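Local structure of L-lysine 6-oxidase (Marinomonas mediterranea, 3WEU) at residues I83-H88 with L185-Q190; V62-G67 with S432-A437; T517-N522 with V528-Q533; K503-A506 with A511-F514. The protein catalyses the oxidative deamination of the side-chain amine of L-lysine with a built-in cysteine tryptophylquinone cofactor, releasing hydrogen peroxide that kills bacteria. One frame throughout, in Å; residues are numbered along the deposited sequence.

Contact 1: residues I83-H88 with L185-Q190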
loop_
_atom_site.group_PDB
_atom_site.type_symbol
_atom_site.label_atom_id
_atom_site.label_comp_id
_atom_site.label_asym_id
_atom_site.label_seq_id
_atom_site.Cartn_x
_atom_site.Cartn_y
_atom_site.Cartn_z
ATOM N N ILE A 83 -42.944 34.616 2.071
ATOM C CA ILE A 83 -41.751 34.582 1.251
ATOM C C ILE A 83 -41.239 33.169 1.462
ATOM O O ILE A 83 -40.893 32.818 2.548
ATOM C CB ILE A 83 -40.702 35.629 1.706
ATOM C CG1 ILE A 83 -41.263 37.051 1.528
ATOM C CG2 ILE A 83 -39.416 35.394 0.929
ATOM C CD1 ILE A 83 -40.353 38.200 2.070
ATOM N N GLU A 84 -41.178 32.398 0.387
ATOM C CA GLU A 84 -40.803 31.009 0.472
ATOM C C GLU A 84 -39.595 30.816 -0.396
ATOM O O GLU A 84 -39.608 31.147 -1.572
ATOM C CB GLU A 84 -41.894 30.096 -0.011
ATOM C CG GLU A 84 -41.573 28.664 0.342
ATOM C CD GLU A 84 -42.765 27.732 0.110
ATOM O OE1 GLU A 84 -43.599 28.013 -0.781
ATOM O OE2 GLU A 84 -42.842 26.747 0.849
ATOM N N TRP A 85 -38.575 30.254 0.209
ATOM C CA TRP A 85 -37.335 30.048 -0.481
ATOM C C TRP A 85 -37.224 28.567 -0.692
ATOM O O TRP A 85 -37.446 27.815 0.235
ATOM C CB TRP A 85 -36.190 30.508 0.457
ATOM C CG TRP A 85 -36.238 31.914 0.930
ATOM C CD1 TRP A 85 -36.778 32.393 2.089
ATOM C CD2 TRP A 85 -35.641 33.012 0.284
ATOM N NE1 TRP A 85 -36.570 33.743 2.193
ATOM C CE2 TRP A 85 -35.843 34.149 1.103
ATOM C CE3 TRP A 85 -34.903 33.143 -0.899
ATOM C CZ2 TRP A 85 -35.387 35.409 0.753
ATOM C CZ3 TRP A 85 -34.438 34.369 -1.222
ATOM C CH2 TRP A 85 -34.674 35.503 -0.405
ATOM N N THR A 86 -36.837 28.142 -1.897
ATOM C CA THR A 86 -36.629 26.778 -2.203
ATOM C C THR A 86 -35.233 26.648 -2.745
ATOM O O THR A 86 -34.857 27.290 -3.722
ATOM C CB THR A 86 -37.679 26.294 -3.230
ATOM O OG1 THR A 86 -38.962 26.376 -2.597
ATOM C CG2 THR A 86 -37.436 24.941 -3.601
ATOM N N VAL A 87 -34.434 25.863 -2.055
ATOM C CA VAL A 87 -33.043 25.689 -2.449
ATOM C C VAL A 87 -32.768 24.263 -2.781
ATOM O O VAL A 87 -33.051 23.310 -1.966
ATOM C CB VAL A 87 -32.104 26.131 -1.305
ATOM C CG1 VAL A 87 -30.655 25.912 -1.735
ATOM C CG2 VAL A 87 -32.386 27.565 -0.927
ATOM N N HIS A 88 -32.221 24.063 -3.971
ATOM C CA HIS A 88 -31.882 22.741 -4.384
ATOM C C HIS A 88 -30.363 22.563 -4.614
ATOM O O HIS A 88 -29.840 22.949 -5.643
ATOM C CB HIS A 88 -32.685 22.340 -5.655
ATOM C CG HIS A 88 -32.559 20.886 -6.035
ATOM N ND1 HIS A 88 -33.248 20.333 -7.113
ATOM C CD2 HIS A 88 -31.815 19.885 -5.522
ATOM C CE1 HIS A 88 -32.940 19.056 -7.220
ATOM N NE2 HIS A 88 -32.114 18.741 -6.239
ATOM N N LEU A 185 -31.206 24.836 5.877
ATOM C CA LEU A 185 -31.843 26.083 5.474
ATOM C C LEU A 185 -32.488 26.685 6.714
ATOM O O LEU A 185 -33.026 25.958 7.577
ATOM C CB LEU A 185 -32.982 25.903 4.463
ATOM C CG LEU A 185 -32.629 25.214 3.172
ATOM C CD1 LEU A 185 -33.785 25.342 2.200
ATOM C CD2 LEU A 185 -31.335 25.812 2.581
ATOM N N ARG A 186 -32.313 27.989 6.870
ATOM C CA ARG A 186 -32.999 28.711 7.919
ATOM C C ARG A 186 -33.642 29.966 7.355
ATOM O O ARG A 186 -33.304 30.405 6.247
ATOM C CB ARG A 186 -32.025 29.115 8.998
ATOM C CG ARG A 186 -31.631 28.015 9.911
ATOM C CD ARG A 186 -30.536 28.491 10.859
ATOM N NE ARG A 186 -30.276 27.541 11.959
ATOM C CZ ARG A 186 -30.788 27.605 13.195
ATOM N NH1 ARG A 186 -31.689 28.491 13.544
ATOM N NH2 ARG A 186 -30.443 26.703 14.082
ATOM N N THR A 187 -34.479 30.592 8.162
ATOM C CA THR A 187 -34.869 31.952 7.978
ATOM C C THR A 187 -34.557 32.686 9.249
ATOM O O THR A 187 -34.497 32.082 10.316
ATOM C CB THR A 187 -36.344 32.190 7.676
ATOM O OG1 THR A 187 -37.133 31.599 8.720
ATOM C CG2 THR A 187 -36.708 31.642 6.235
ATOM N N ASP A 188 -34.389 33.988 9.113
ATOM C CA ASP A 188 -34.097 34.882 10.240
ATOM C C ASP A 188 -35.465 35.360 10.731
ATOM O O ASP A 188 -36.525 34.803 10.311
ATOM C CB ASP A 188 -33.129 36.025 9.893
ATOM C CG ASP A 188 -33.721 37.116 9.044
ATOM O OD1 ASP A 188 -34.896 37.026 8.596
ATOM O OD2 ASP A 188 -32.982 38.098 8.763
ATOM N N SER A 189 -35.457 36.291 11.670
ATOM C CA SER A 189 -36.686 36.742 12.291
ATOM C C SER A 189 -37.639 37.472 11.345
ATOM O O SER A 189 -38.792 37.693 11.690
ATOM C CB SER A 189 -36.403 37.564 13.556
ATOM O OG SER A 189 -35.866 38.779 13.206
ATOM N N GLN A 190 -37.176 37.879 10.167
ATOM C CA GLN A 190 -37.994 38.580 9.178
ATOM C C GLN A 190 -38.182 37.814 7.887
ATOM O O GLN A 190 -38.686 38.371 6.884
ATOM C CB GLN A 190 -37.389 39.949 8.870
ATOM C CG GLN A 190 -37.440 40.900 10.067
ATOM C CD GLN A 190 -36.739 42.212 9.837
ATOM O OE1 GLN A 190 -35.511 42.308 9.796
ATOM N NE2 GLN A 190 -37.534 43.272 9.693
#
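Val87 and Leu185 meet in the buried packing between strands 80-91 and 181-187 of the mixed N-terminal sheet, a worked example of strands that pack through side chains with no hydrogen bond between the two segments. At Val87 and Leu185 the two CA atoms are 8.0 Å apart, too far for backbone pairing. A build of this kind is consistent with the sandwich-like folds of the E-set clan. Val87 CB sits before the fork of Leu185, 4.0 Å from CD1 and equally far from CD2. With CG1 of Val87 anti to the backbone N (chi1 179°), it is CG2 that joins CB against the leucine, touching both methyls at 4.1 Å. Two residues back, Trp85 CD1 approaches Thr187 CG2 obliquely at 4.2 Å. The polar ends beside this contact are satisfied locally: Trp85 NE1 bonds to Gly191 O, and Thr187 OG1 bonds to Gly146 O and Ala149 N. Within its own strand, Ile83 CG2 lies over one face of the indole, toward its rim. Beyond Thr187 the chain leaves the sheet in an Asx turn, Asp188 OD1 accepting from Gln190 N at 2.9 Å from above the carboxylate plane, while Asp188 OD2 forms a salt bridge with Arg192. Strands 137-145 and 223-232 flank strand 80-91 through backbone hydrogen bonds, and Leu193 of strand 193-196 packs on both Trp85 and Val87.

Contact 2: residues V62-G67 with S432-A437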
loop_
_atom_site.group_PDB
_atom_site.type_symbol
_atom_site.label_atom_id
_atom_site.label_comp_id
_atom_site.label_asym_id
_atom_site.label_seq_id
_atom_site.Cartn_x
_atom_site.Cartn_y
_atom_site.Cartn_z
ATOM N N VAL A 62 -26.716 34.751 3.928
ATOM C CA VAL A 62 -28.024 35.444 3.930
ATOM C C VAL A 62 -28.354 35.859 2.530
ATOM O O VAL A 62 -27.504 36.414 1.816
ATOM C CB VAL A 62 -27.996 36.684 4.833
ATOM C CG1 VAL A 62 -29.288 37.482 4.776
ATOM C CG2 VAL A 62 -27.674 36.276 6.258
ATOM N N PHE A 63 -29.581 35.585 2.102
ATOM C CA PHE A 63 -30.099 36.121 0.873
ATOM C C PHE A 63 -31.268 37.040 1.192
ATOM O O PHE A 63 -32.046 36.772 2.138
ATOM C CB PHE A 63 -30.640 35.033 -0.057
ATOM C CG PHE A 63 -29.621 34.098 -0.641
ATOM C CD1 PHE A 63 -29.203 33.024 0.050
ATOM C CD2 PHE A 63 -29.206 34.237 -1.978
ATOM C CE1 PHE A 63 -28.300 32.126 -0.496
ATOM C CE2 PHE A 63 -28.319 33.317 -2.557
ATOM C CZ PHE A 63 -27.864 32.249 -1.822
ATOM N N LYS A 64 -31.387 38.091 0.406
ATOM C CA LYS A 64 -32.413 39.155 0.550
ATOM C C LYS A 64 -33.102 39.285 -0.804
ATOM O O LYS A 64 -32.507 38.977 -1.860
ATOM C CB LYS A 64 -31.787 40.429 0.918
ATOM C CG LYS A 64 -31.125 40.361 2.294
ATOM C CD LYS A 64 -30.582 41.733 2.710
ATOM C CE LYS A 64 -29.703 41.589 3.944
ATOM N NZ LYS A 64 -29.160 42.922 4.371
ATOM N N VAL A 65 -34.379 39.647 -0.766
ATOM C CA VAL A 65 -35.156 39.819 -1.997
ATOM C C VAL A 65 -35.635 41.254 -1.991
ATOM O O VAL A 65 -35.945 41.839 -0.925
ATOM C CB VAL A 65 -36.282 38.769 -2.122
ATOM C CG1 VAL A 65 -37.152 38.805 -0.879
ATOM C CG2 VAL A 65 -37.123 38.969 -3.386
ATOM N N PHE A 66 -35.646 41.847 -3.190
ATOM C CA PHE A 66 -35.923 43.263 -3.343
ATOM C C PHE A 66 -36.991 43.496 -4.380
ATOM O O PHE A 66 -37.023 42.787 -5.380
ATOM C CB PHE A 66 -34.649 43.975 -3.815
ATOM C CG PHE A 66 -33.551 43.919 -2.813
ATOM C CD1 PHE A 66 -32.764 42.803 -2.712
ATOM C CD2 PHE A 66 -33.368 44.943 -1.906
ATOM C CE1 PHE A 66 -31.740 42.750 -1.764
ATOM C CE2 PHE A 66 -32.351 44.873 -0.946
ATOM C CZ PHE A 66 -31.585 43.740 -0.864
ATOM N N GLY A 67 -37.819 44.519 -4.169
ATOM C CA GLY A 67 -38.873 44.851 -5.108
ATOM C C GLY A 67 -38.371 45.729 -6.238
ATOM O O GLY A 67 -37.142 45.965 -6.392
ATOM N N SER A 432 -24.470 45.120 -8.080
ATOM C CA SER A 432 -24.752 45.287 -6.663
ATOM C C SER A 432 -23.554 44.916 -5.813
ATOM O O SER A 432 -22.920 43.915 -6.055
ATOM C CB SER A 432 -25.940 44.351 -6.310
ATOM O OG SER A 432 -26.096 44.258 -4.914
ATOM N N ASP A 433 -23.304 45.661 -4.730
ATOM C CA ASP A 433 -22.342 45.229 -3.715
ATOM C C ASP A 433 -22.587 43.904 -3.091
ATOM O O ASP A 433 -21.662 43.189 -2.709
ATOM C CB ASP A 433 -22.308 46.238 -2.561
ATOM C CG ASP A 433 -21.613 47.498 -2.941
ATOM O OD1 ASP A 433 -20.907 47.531 -4.005
ATOM O OD2 ASP A 433 -21.738 48.460 -2.151
ATOM N N MET A 434 -23.861 43.531 -2.959
ATOM C CA MET A 434 -24.168 42.225 -2.357
ATOM C C MET A 434 -23.744 41.056 -3.263
ATOM O O MET A 434 -23.296 39.962 -2.784
ATOM C CB MET A 434 -25.666 42.152 -2.111
ATOM C CG MET A 434 -26.147 43.240 -1.154
ATOM S SD MET A 434 -27.962 42.968 -0.920
ATOM C CE MET A 434 -27.811 41.405 -0.155
ATOM N N ASP A 435 -23.693 41.354 -4.568
ATOM C CA ASP A 435 -23.279 40.352 -5.510
ATOM C C ASP A 435 -21.754 40.203 -5.526
ATOM O O ASP A 435 -21.254 39.124 -5.765
ATOM C CB ASP A 435 -23.725 40.698 -6.916
ATOM C CG ASP A 435 -25.226 40.512 -7.128
ATOM O OD1 ASP A 435 -25.897 39.915 -6.240
ATOM O OD2 ASP A 435 -25.687 40.975 -8.224
ATOM N N THR A 436 -21.029 41.284 -5.283
ATOM C CA THR A 436 -19.564 41.146 -5.267
ATOM C C THR A 436 -19.061 40.535 -3.961
ATOM O O THR A 436 -18.004 39.880 -3.948
ATOM C CB THR A 436 -18.901 42.489 -5.568
ATOM O OG1 THR A 436 -19.195 43.420 -4.530
ATOM C CG2 THR A 436 -19.369 43.010 -6.891
ATOM N N ALA A 437 -19.803 40.744 -2.856
ATOM C CA ALA A 437 -19.320 40.377 -1.544
ATOM C C ALA A 437 -19.296 38.894 -1.325
ATOM O O ALA A 437 -18.614 38.473 -0.425
ATOM C CB ALA A 437 -20.151 40.996 -0.442
#
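A Met-aromatic contact between Met434 and Phe66 joins the first turn of helix 433-439 to strand 58-66 near the protein surface, and so ties the C-terminal family region to the N-terminal beta sheet across a long gap in sequence. It illustrates how one methionine can bridge segments 62-67 and 432-437, which share no hydrogen bond. Met434 SD lies 4.8 Å from the centroid of the Phe66 ring, 65° off the ring normal, an oblique approach in which the sulfur is closest to CZ (3.7 Å) and CE1 (3.9 Å) of that ring. The two side chains come from opposite directions. Phe66 and Lys64, two residues apart on the strand, both direct CB toward the helix, and the methionine serves both. Its bend at chi3 (64°) turns the methyl aside from the phenyl ring to the extended Lys64 chain, which it crosses at about a right angle; packing there involves the aliphatic part of the lysine. Strand 4-13 completes the junction, since His6 touches Met434, and Asp435 OD1 of the helix accepts from His6 ND1 and Ser8 N. The methionine is itself held at its backbone by an N-cap: Met434 N donates to Ser432 OG at 3.1 Å, with an N-H...O angle of 139°. At the far end of that side chain, Met434 CE rests 4.0 Å from Lys64 CD.

Contact 3: residues T517-N522 with V528-Q533. With EDO (1,2-ethanediol), chain K.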
loop_
_atom_site.group_PDB
_atom_site.type_symbol
_atom_site.label_atom_id
_atom_site.label_comp_id
_atom_site.label_asym_id
_atom_site.label_seq_id
_atom_site.Cartn_x
_atom_site.Cartn_y
_atom_site.Cartn_z
ATOM N N THR A 517 -0.699 24.354 -3.086
ATOM C CA THR A 517 0.408 24.781 -2.266
ATOM C C THR A 517 1.363 25.562 -3.159
ATOM O O THR A 517 1.187 26.811 -3.378
ATOM C CB THR A 517 1.079 23.573 -1.572
ATOM O OG1 THR A 517 1.454 22.640 -2.548
ATOM C CG2 THR A 517 0.100 22.888 -0.648
ATOM N N ILE A 518 2.328 24.853 -3.743
ATOM C CA ILE A 518 3.280 25.396 -4.663
ATOM C C ILE A 518 3.402 24.442 -5.852
ATOM O O ILE A 518 2.980 23.252 -5.764
ATOM C CB ILE A 518 4.653 25.626 -4.049
ATOM C CG1 ILE A 518 5.309 24.340 -3.483
ATOM C CG2 ILE A 518 4.509 26.652 -2.902
ATOM C CD1 ILE A 518 6.052 23.512 -4.517
ATOM N N GLN A 519 3.946 24.981 -6.944
ATOM C CA GLN A 519 4.308 24.128 -8.093
ATOM C C GLN A 519 5.698 24.493 -8.513
ATOM O O GLN A 519 6.029 25.669 -8.538
ATOM C CB GLN A 519 3.355 24.425 -9.245
ATOM C CG GLN A 519 3.368 23.352 -10.317
ATOM C CD GLN A 519 2.715 22.055 -9.937
ATOM O OE1 GLN A 519 1.834 21.989 -9.080
ATOM N NE2 GLN A 519 3.168 20.971 -10.599
ATOM N N THR A 520 6.528 23.493 -8.848
ATOM C CA THR A 520 7.808 23.739 -9.441
ATOM C C THR A 520 7.606 23.686 -10.952
ATOM O O THR A 520 7.328 22.611 -11.515
ATOM C CB THR A 520 8.741 22.606 -8.895
ATOM O OG1 THR A 520 8.935 22.892 -7.477
ATOM C CG2 THR A 520 10.028 22.659 -9.536
ATOM N N VAL A 521 7.732 24.831 -11.604
ATOM C CA VAL A 521 7.295 25.053 -13.004
ATOM C C VAL A 521 8.499 25.322 -13.930
ATOM O O VAL A 521 9.306 26.250 -13.732
ATOM C CB VAL A 521 6.317 26.243 -13.112
ATOM C CG1 VAL A 521 5.701 26.289 -14.494
ATOM C CG2 VAL A 521 5.232 26.150 -12.007
ATOM N N ASN A 522 8.617 24.490 -14.968
ATOM C CA ASN A 522 9.678 24.636 -15.947
ATOM C C ASN A 522 9.509 25.995 -16.636
ATOM O O ASN A 522 8.365 26.367 -16.991
ATOM C CB ASN A 522 9.559 23.548 -17.043
ATOM C CG ASN A 522 10.450 23.857 -18.207
ATOM O OD1 ASN A 522 10.031 24.456 -19.174
ATOM N ND2 ASN A 522 11.716 23.612 -18.032
ATOM N N VAL A 528 6.378 22.098 -22.418
ATOM C CA VAL A 528 6.721 21.098 -21.426
ATOM C C VAL A 528 6.476 21.592 -19.997
ATOM O O VAL A 528 7.011 22.640 -19.594
ATOM C CB VAL A 528 8.178 20.760 -21.524
ATOM C CG1 VAL A 528 8.520 19.736 -20.438
ATOM C CG2 VAL A 528 8.474 20.138 -22.929
ATOM N N ASN A 529 5.642 20.866 -19.268
ATOM C CA ASN A 529 5.611 21.035 -17.791
ATOM C C ASN A 529 6.424 19.946 -17.074
ATOM O O ASN A 529 7.130 20.243 -16.141
ATOM C CB ASN A 529 4.182 21.108 -17.266
ATOM C CG ASN A 529 3.601 22.497 -17.375
ATOM O OD1 ASN A 529 4.252 23.445 -17.019
ATOM N ND2 ASN A 529 2.377 22.622 -17.842
ATOM N N LYS A 530 6.290 18.698 -17.508
ATOM C CA LYS A 530 6.943 17.548 -16.857
ATOM C C LYS A 530 7.604 16.687 -17.950
ATOM O O LYS A 530 7.160 16.672 -19.101
ATOM C CB LYS A 530 5.941 16.724 -15.993
ATOM C CG LYS A 530 5.456 17.584 -14.872
ATOM C CD LYS A 530 5.083 16.959 -13.617
ATOM C CE LYS A 530 4.307 17.956 -12.808
ATOM N NZ LYS A 530 3.574 17.042 -11.960
ATOM N N ALA A 531 8.644 15.990 -17.559
ATOM C CA ALA A 531 9.357 15.093 -18.470
ATOM C C ALA A 531 9.764 13.904 -17.661
ATOM O O ALA A 531 9.709 13.952 -16.381
ATOM C CB ALA A 531 10.576 15.796 -18.932
ATOM N N SER A 532 10.241 12.850 -18.338
ATOM C CA SER A 532 10.834 11.748 -17.548
ATOM C C SER A 532 12.252 12.141 -17.261
ATOM O O SER A 532 12.882 12.897 -18.004
ATOM C CB SER A 532 10.757 10.433 -18.312
ATOM O OG SER A 532 11.566 10.578 -19.445
ATOM N N GLN A 533 12.787 11.660 -16.151
ATOM C CA GLN A 533 14.108 11.966 -15.803
ATOM C C GLN A 533 14.819 10.677 -15.405
ATOM O O GLN A 533 14.276 9.883 -14.601
ATOM C CB GLN A 533 14.123 12.952 -14.685
ATOM C CG GLN A 533 15.497 13.358 -14.189
ATOM C CD GLN A 533 15.418 14.388 -13.089
ATOM O OE1 GLN A 533 15.315 15.628 -13.303
ATOM N NE2 GLN A 533 15.474 13.876 -11.874
HETATM C C1 EDO K . 1.628 18.763 -1.582
HETATM O O1 EDO K . 0.676 19.471 -2.362
HETATM C C2 EDO K . 2.298 19.814 -0.743
HETATM O O2 EDO K . 3.115 20.672 -1.570
HETATM O O HOH W 1 6.414 22.718 -15.200
#
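Passing from Thr517 to Asn522, the chain comes up to Lys530, Asn529 and Val528 in turn. At the near end Thr517 OG1 shares a hydrogen bond of 2.8 Å with O2 of a bound 1,2-ethanediol, probably from the crystallisation liquor, a bond either hydroxyl could donate. Gln519 is the first to reach the other segment: its chain bends at chi2 (72°) and crosses that of Lys530 at about a right angle, putting NE2 3.9 Å from Lys530 CE, while Gln519 OE1 accepts from Trp580 NE1. The start of strand 518-522, which pairs with strand 575-579, thus adjoins the cofactor: Thr517 follows Cys516, cross-linked to Trp581 in cysteine tryptophylquinone, and Trp580 precedes Trp581. Strand 530-543 departs instead with strand 557-571 as a long two-stranded arm, so the segments diverge here without pairing. Val521 runs alongside Asn529 and points the same way, its CG1 4.1 Å from Asn529 OD1; the Asn529 amide nitrogen is held by Asn384 O and Ser387 O. At Asn522 a water replaces direct backbone bonding, accepting from Asn522 N at 2.8 Å; it lies 2.7 Å from Asn529 O and 2.9 Å from Asn529 OD1, although more acceptors surround it than its protons can serve. Asn522 OD1 merely lies 3.5 Å from Val528 O, each oxygen with its own donor, Glu525 N and Lys401 NZ respectively, and Asn522 ND2 bonds to Leu572 O.

Contact 4: residues K503-A506 with A511-F514. With EDO (1,2-ethanediol), chain K.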
loop_
_atom_site.group_PDB
_atom_site.type_symbol
_atom_site.label_atom_id
_atom_site.label_comp_id
_atom_site.label_asym_id
_atom_site.label_seq_id
_atom_site.Cartn_x
_atom_site.Cartn_y
_atom_site.Cartn_z
ATOM N N LYS A 503 -18.929 20.451 -9.617
ATOM C CA LYS A 503 -18.688 19.043 -9.893
ATOM C C LYS A 503 -17.313 18.741 -10.414
ATOM O O LYS A 503 -16.824 17.602 -10.259
ATOM C CB LYS A 503 -19.723 18.511 -10.883
ATOM C CG LYS A 503 -19.647 19.125 -12.240
ATOM C CD LYS A 503 -20.901 18.840 -13.040
ATOM C CE LYS A 503 -20.912 19.604 -14.369
ATOM N NZ LYS A 503 -22.037 19.161 -15.279
ATOM N N ARG A 504 -16.690 19.705 -11.053
ATOM C CA ARG A 504 -15.366 19.493 -11.639
ATOM C C ARG A 504 -14.234 19.413 -10.630
ATOM O O ARG A 504 -13.138 18.916 -10.929
ATOM C CB ARG A 504 -15.065 20.615 -12.640
ATOM C CG ARG A 504 -15.892 20.461 -13.897
ATOM C CD ARG A 504 -15.701 21.683 -14.752
ATOM N NE ARG A 504 -16.386 21.585 -16.048
ATOM C CZ ARG A 504 -17.682 21.779 -16.211
ATOM N NH1 ARG A 504 -18.464 22.042 -15.138
ATOM N NH2 ARG A 504 -18.212 21.668 -17.427
ATOM N N MET A 505 -14.482 19.906 -9.413
ATOM C CA MET A 505 -13.452 20.030 -8.404
ATOM C C MET A 505 -13.077 18.648 -7.882
ATOM O O MET A 505 -13.766 17.652 -8.162
ATOM C CB MET A 505 -13.920 20.897 -7.224
ATOM C CG MET A 505 -14.586 22.214 -7.578
ATOM S SD MET A 505 -13.702 23.174 -8.824
ATOM C CE MET A 505 -12.430 23.841 -7.777
ATOM N N ALA A 506 -11.994 18.583 -7.109
ATOM C CA ALA A 506 -11.565 17.288 -6.613
ATOM C C ALA A 506 -12.625 16.657 -5.736
ATOM O O ALA A 506 -13.397 17.318 -5.020
ATOM C CB ALA A 506 -10.251 17.376 -5.857
ATOM N N ALA A 511 -8.315 16.936 -1.423
ATOM C CA ALA A 511 -7.212 16.819 -2.399
ATOM C C ALA A 511 -6.837 18.155 -3.014
ATOM O O ALA A 511 -5.685 18.428 -3.198
ATOM C CB ALA A 511 -7.589 15.856 -3.528
ATOM N N ASP A 512 -7.807 18.978 -3.397
ATOM C CA ASP A 512 -7.467 20.296 -3.955
ATOM C C ASP A 512 -6.686 21.050 -2.865
ATOM O O ASP A 512 -5.700 21.694 -3.178
ATOM C CB ASP A 512 -8.677 21.091 -4.426
ATOM C CG ASP A 512 -9.283 20.553 -5.709
ATOM O OD1 ASP A 512 -8.484 20.046 -6.575
ATOM O OD2 ASP A 512 -10.529 20.732 -5.871
ATOM N N PHE A 513 -7.126 20.941 -1.598
ATOM C CA PHE A 513 -6.512 21.648 -0.483
ATOM C C PHE A 513 -5.094 21.155 -0.280
ATOM O O PHE A 513 -4.154 21.965 -0.199
ATOM C CB PHE A 513 -7.385 21.476 0.762
ATOM C CG PHE A 513 -6.973 22.300 2.010
ATOM C CD1 PHE A 513 -6.264 23.421 1.961
ATOM C CD2 PHE A 513 -7.458 21.922 3.235
ATOM C CE1 PHE A 513 -5.993 24.195 3.111
ATOM C CE2 PHE A 513 -7.210 22.673 4.385
ATOM C CZ PHE A 513 -6.447 23.815 4.301
ATOM N N PHE A 514 -4.881 19.830 -0.242
ATOM C CA PHE A 514 -3.564 19.284 -0.018
ATOM C C PHE A 514 -2.599 19.676 -1.159
ATOM O O PHE A 514 -1.458 19.821 -0.931
ATOM C CB PHE A 514 -3.653 17.723 0.074
ATOM C CG PHE A 514 -2.366 17.067 0.353
ATOM C CD1 PHE A 514 -1.810 17.127 1.611
ATOM C CD2 PHE A 514 -1.682 16.369 -0.655
ATOM C CE1 PHE A 514 -0.592 16.518 1.896
ATOM C CE2 PHE A 514 -0.469 15.765 -0.377
ATOM C CZ PHE A 514 0.096 15.837 0.885
HETATM C C1 EDO K . 1.628 18.763 -1.582
HETATM O O1 EDO K . 0.676 19.471 -2.362
HETATM C C2 EDO K . 2.298 19.814 -0.743
HETATM O O2 EDO K . 3.115 20.672 -1.570
#
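Asp512 holds CG beside its own backbone N and opposite its carbonyl carbon (chi1 -73°), a setting that sends the carboxylate off the helix toward Ala506, while the bends of Met505 at chi2 and chi3 fold its methyl back to the same acid. The principle is that a carboxylate can fix a loop by gripping its backbone: Ala506 N donates to Asp512 OD2 at 2.9 Å and 161°, a fairly straight bond that reaches OD2 from above, 38° out of the carboxylate plane. Contact around it is tight, with Ala506 CB 3.3 Å from Asp512 OD1. Met505 CB lies 3.7 Å from Asp512 OD2, its side chain crossing the aspartate at about a right angle. Ala506 CB also packs against Ala511 CB, 3.8 Å away. On the loop side, Ala506 O receives a bond from Lys93 NZ and Met505 O one from Arg122 NH2. At the far end of the helix a 1,2-ethanediol donates from O1 to Phe514 O at 2.6 Å and lays C1 over one face of the Phe514 ring. An acid in the first turn of a helix, bonded back to the preceding loop, is probably favoured by the helix dipole; here that short helix leads directly to Cys516 of the cysteine tryptophylquinone.

How the contacts relate
Contact 1 is buried and wholly apolar across its strands, whereas contact 2 lies near the surface and relies on a sulfur-aromatic meeting and an aliphatic lysine chain. The two touch, the Trp85 ring packing on Phe63, Lys64 and Val65, and both reach the same mixed sheet; contact 1 is nested in the loop that contact 2 closes. Contacts 3 and 4 are partly buried and more polar, one bridged by water and the other fixed by a carboxylate. Their segments adjoin around Cys516, and a single 1,2-ethanediol bonds to Phe514 and Thr517. Contacts 1 and 3 lie on opposite sides of the chain's centre, their own centres about 47 Å apart.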